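Sugar kinase, pfkB family (Thermotoga maritima, PDB 2AJR) is a PfkB-family sugar kinase that probably phosphorylates a fructose phosphate with ATP and binds a magnesium ion. Local coordinates at residues L64-V69 against Y282-G287; V224-K229 against S237-E242. One frame throughout, in Å; residues are numbered along the deposited sequence.

In the fold
Both contacts bring a helix up to the large mixed sheet of the ribokinase-like fold, contact 2 onto a strand itself and contact 1 onto the loop that leads into one, and both lie away from the magnesium site. Their centres are 25 Å apart and their nearest atoms about 11 Å apart, so they do not touch each other. Contact 2 is local and buried: helix 220-233 and strand 236-241 follow one another in the chain and share a hydrogen bond as well as apolar packing. Contact 1 is distant in sequence and only partly buried, bringing the end of helix 271-286 to the loop before strand 68-75. No hydrogen bond spans it; one pair of branched aliphatic side chains carries it, with a lysine at the margin.

Contact 1 of 2, residues L64-V69 against Y282-G287; sequences LGVPSV and YFIKHG
Val66 and Ile284 reach toward each other and meet tip to tip, CG1 of Val66 lying 3.5 Å from CD1 of Ile284. The valine has CG1 anti to its own nitrogen (chi1 178°), which leaves CG2 on the other branch to face Lys285. On the helix side, CG1 of Ile284 stands anti to the carbonyl carbon, and an extended second torsion (chi2 -172°) carries CD1 out to the valine. Beta-branched residues suit this place because few rotations are open to them and each presents a broad aliphatic surface. Val14 of strand 14-18 touches both, so the pair packs at the start of that strand, an inner one of the large sheet in this ribokinase-like fold. Val66 comes straight after a helix end: Gly65, with positive phi, is the C-prime residue of a Schellman motif in which Val66 N bonds to Leu61 O and Gly65 N to Ser62 O, turning the chain toward strand 68-75. Gly287, also of positive phi, is where the chain leaves helix 271-286 on the other side. At the exposed margin the extended outer part of the Lys285 chain brings CE to 4.4 Å from Val66 CG2, a loose touch.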
# COMPACT_ATOMS: atom_id res chain seq x y z
N LEU A 64 10.63 26.21 7.48
CA LEU A 64 11.53 27.19 8.07
C LEU A 64 11.78 28.38 7.14
O LEU A 64 12.71 29.16 7.36
CB LEU A 64 12.86 26.52 8.42
CG LEU A 64 12.77 25.33 9.37
CD1 LEU A 64 14.12 24.58 9.47
CD2 LEU A 64 12.26 25.79 10.72
N GLY A 65 10.97 28.50 6.10
CA GLY A 65 11.05 29.63 5.18
C GLY A 65 12.20 29.59 4.19
O GLY A 65 12.44 30.57 3.52
N VAL A 66 12.92 28.48 4.08
CA VAL A 66 14.00 28.37 3.10
C VAL A 66 13.49 27.64 1.85
O VAL A 66 12.98 26.54 1.95
CB VAL A 66 15.19 27.61 3.71
CG1 VAL A 66 16.32 27.45 2.69
CG2 VAL A 66 15.68 28.35 4.96
N PRO A 67 13.62 28.28 0.66
CA PRO A 67 13.17 27.65 -0.57
C PRO A 67 14.14 26.60 -1.07
O PRO A 67 15.32 26.62 -0.70
CB PRO A 67 13.10 28.82 -1.56
CG PRO A 67 14.01 29.87 -1.02
CD PRO A 67 14.19 29.62 0.44
N SER A 68 13.64 25.66 -1.87
CA SER A 68 14.51 24.67 -2.47
C SER A 68 14.00 24.28 -3.85
O SER A 68 12.83 24.45 -4.14
CB SER A 68 14.63 23.41 -1.58
OG SER A 68 13.36 22.91 -1.14
N VAL A 69 14.91 23.78 -4.69
CA VAL A 69 14.52 23.00 -5.86
C VAL A 69 14.68 21.52 -5.55
O VAL A 69 15.73 21.09 -5.07
CB VAL A 69 15.39 23.31 -7.08
CG1 VAL A 69 15.00 22.40 -8.26
CG2 VAL A 69 15.25 24.78 -7.46
N TYR A 282 20.83 25.98 9.33
CA TYR A 282 21.80 26.64 10.19
C TYR A 282 22.95 27.18 9.36
O TYR A 282 23.41 28.30 9.57
CB TYR A 282 22.37 25.69 11.26
CG TYR A 282 23.20 26.42 12.31
CD1 TYR A 282 24.51 26.82 12.06
CD2 TYR A 282 22.65 26.73 13.55
CE1 TYR A 282 25.25 27.52 13.03
CE2 TYR A 282 23.38 27.41 14.53
CZ TYR A 282 24.67 27.80 14.27
OH TYR A 282 25.36 28.47 15.26
N PHE A 283 23.42 26.35 8.43
CA PHE A 283 24.46 26.74 7.50
C PHE A 283 24.04 28.01 6.76
O PHE A 283 24.75 29.03 6.81
CB PHE A 283 24.76 25.61 6.52
CG PHE A 283 25.78 25.96 5.49
CD1 PHE A 283 27.08 26.21 5.84
CD2 PHE A 283 25.44 26.02 4.15
CE1 PHE A 283 28.02 26.52 4.90
CE2 PHE A 283 26.37 26.33 3.20
CZ PHE A 283 27.67 26.58 3.57
N ILE A 284 22.88 27.97 6.10
CA ILE A 284 22.39 29.14 5.38
C ILE A 284 22.28 30.38 6.26
O ILE A 284 22.74 31.45 5.87
CB ILE A 284 21.01 28.88 4.75
CG1 ILE A 284 21.12 27.89 3.59
CG2 ILE A 284 20.41 30.20 4.27
CD1 ILE A 284 19.84 27.76 2.82
N LYS A 285 21.68 30.24 7.44
CA LYS A 285 21.37 31.40 8.28
C LYS A 285 22.54 31.91 9.13
O LYS A 285 22.82 33.10 9.12
CB LYS A 285 20.14 31.15 9.17
CG LYS A 285 18.80 31.00 8.42
CD LYS A 285 18.48 32.17 7.46
CE LYS A 285 17.06 32.06 6.86
NZ LYS A 285 16.81 32.97 5.69
N HIS A 286 23.23 31.02 9.84
CA HIS A 286 24.31 31.45 10.75
C HIS A 286 25.72 30.95 10.39
O HIS A 286 26.62 31.01 11.23
CB HIS A 286 23.96 31.05 12.19
CG HIS A 286 22.52 31.26 12.53
ND1 HIS A 286 21.72 30.25 13.03
CD2 HIS A 286 21.73 32.35 12.42
CE1 HIS A 286 20.49 30.72 13.22
NE2 HIS A 286 20.47 31.98 12.85
N GLY A 287 25.92 30.47 9.17
CA GLY A 287 27.25 30.09 8.68
C GLY A 287 27.74 28.70 9.10
O GLY A 287 27.02 27.94 9.76

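Contact 2 of 2, residues V224-K229 against S237-E242; sequences VKLAEK and SVVSYE
Ser237 gives the one hydrogen bond between residues 224-229 and 237-242, its OG donating to the backbone O of Ala227 across 2.7 Å. The hydroxyl comes to the carbonyl well off the C=O line, at an angle of 115° at the oxygen, and somewhat out of the carbonyl plane. Serine's OG is set between its own nitrogen and carbonyl carbon (chi1 61°), and from there it faces the helix. Beside the bond, Ala227 CB lies in van der Waals contact with Ser237 OG at 3.6 Å. A serine suits this spot because its short side chain carries a donor without forcing helix and strand apart. An alanine here would remove that donor and would probably leave the carbonyl of Ala227 without its partner from the strand.

The remaining contacts are apolar. Ala227 CB also lies 4.0 Å from Val239 CG2, so one methyl sits against both strand residues. Val239 holds CG2 anti to its carbonyl carbon, the branch that lies against the alanine, while CG1 meets CD2 of Leu226 at 4.3 Å, a looser touch. Alanine brings the helix close, and valine, common in strands, lays a branch against it; Ile247 and Ala249 of the neighbouring strand 245-249 also touch Ala227.

The axes of helix segment 224-229 and strand segment 237-241 approach to 8.0 Å and run nearly antiparallel (158°), as expected where a helix leads into the next strand of a beta-alpha-beta unit, here 200-201, 220-233 and 236-241. All four touching residues are buried, so the contact rests on small and aliphatic groups, and its one polar side-chain group, the serine hydroxyl, is buried with its proton given to the Ala227 carbonyl.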
# COMPACT_ATOMS: atom_id res chain seq x y z
N VAL A 224 33.46 6.00 16.65
CA VAL A 224 34.32 7.17 16.70
C VAL A 224 35.35 7.11 15.60
O VAL A 224 35.55 8.09 14.91
CB VAL A 224 34.96 7.38 18.08
CG1 VAL A 224 35.95 8.55 18.07
CG2 VAL A 224 33.87 7.62 19.11
N LYS A 225 35.98 5.96 15.40
CA LYS A 225 36.95 5.83 14.31
C LYS A 225 36.27 6.14 12.96
O LYS A 225 36.87 6.79 12.09
CB LYS A 225 37.63 4.44 14.27
CG LYS A 225 38.93 4.32 15.10
N LEU A 226 35.03 5.71 12.79
CA LEU A 226 34.33 5.98 11.53
C LEU A 226 34.07 7.49 11.33
O LEU A 226 34.28 8.03 10.25
CB LEU A 226 33.02 5.20 11.45
CG LEU A 226 32.22 5.48 10.16
CD1 LEU A 226 32.97 4.93 8.94
CD2 LEU A 226 30.78 4.91 10.29
N ALA A 227 33.63 8.16 12.38
CA ALA A 227 33.44 9.60 12.32
C ALA A 227 34.74 10.30 11.96
O ALA A 227 34.74 11.24 11.18
CB ALA A 227 32.90 10.12 13.63
N GLU A 228 35.86 9.82 12.50
CA GLU A 228 37.17 10.44 12.27
C GLU A 228 37.69 10.25 10.84
O GLU A 228 38.21 11.20 10.24
CB GLU A 228 38.20 9.94 13.28
CG GLU A 228 37.95 10.42 14.71
CD GLU A 228 39.03 9.96 15.71
OE1 GLU A 228 39.41 8.76 15.71
OE2 GLU A 228 39.47 10.80 16.53
N LYS A 229 37.53 9.03 10.29
CA LYS A 229 37.89 8.72 8.89
C LYS A 229 37.12 9.57 7.89
O LYS A 229 37.68 10.07 6.91
CB LYS A 229 37.61 7.25 8.56
CG LYS A 229 38.44 6.25 9.32
CD LYS A 229 38.74 5.01 8.49
CE LYS A 229 39.82 4.14 9.13
NZ LYS A 229 40.61 3.45 8.07
N SER A 237 31.35 15.09 10.03
CA SER A 237 30.64 13.84 9.95
C SER A 237 29.72 13.73 11.15
O SER A 237 30.10 14.12 12.25
CB SER A 237 31.63 12.67 9.92
OG SER A 237 32.42 12.61 11.08
N VAL A 238 28.50 13.24 10.93
CA VAL A 238 27.54 13.02 12.00
C VAL A 238 27.13 11.56 11.92
O VAL A 238 26.53 11.13 10.94
CB VAL A 238 26.29 13.88 11.86
CG1 VAL A 238 25.36 13.64 13.07
CG2 VAL A 238 26.66 15.35 11.75
N VAL A 239 27.49 10.80 12.96
CA VAL A 239 27.32 9.35 12.98
C VAL A 239 26.44 8.92 14.13
O VAL A 239 26.67 9.30 15.27
CB VAL A 239 28.68 8.64 13.07
CG1 VAL A 239 28.50 7.16 13.19
CG2 VAL A 239 29.55 8.99 11.85
N SER A 240 25.43 8.11 13.83
CA SER A 240 24.45 7.71 14.81
C SER A 240 24.97 6.59 15.64
O SER A 240 25.65 5.68 15.14
CB SER A 240 23.16 7.28 14.17
OG SER A 240 22.50 8.43 13.74
N TYR A 241 24.60 6.66 16.91
CA TYR A 241 25.03 5.71 17.89
C TYR A 241 23.89 5.44 18.86
O TYR A 241 23.38 6.36 19.50
CB TYR A 241 26.23 6.27 18.61
CG TYR A 241 26.74 5.35 19.65
CD1 TYR A 241 27.31 4.12 19.30
CD2 TYR A 241 26.65 5.68 21.01
CE1 TYR A 241 27.79 3.25 20.27
CE2 TYR A 241 27.12 4.82 21.98
CZ TYR A 241 27.69 3.62 21.61
OH TYR A 241 28.15 2.79 22.58
N GLU A 242 23.47 4.19 18.93
CA GLU A 242 22.43 3.73 19.84
C GLU A 242 21.13 4.53 19.72
O GLU A 242 20.52 4.90 20.72
CB GLU A 242 22.93 3.73 21.28
CG GLU A 242 24.09 2.77 21.49
CD GLU A 242 23.68 1.30 21.34
OE1 GLU A 242 24.34 0.57 20.57
OE2 GLU A 242 22.71 0.88 21.99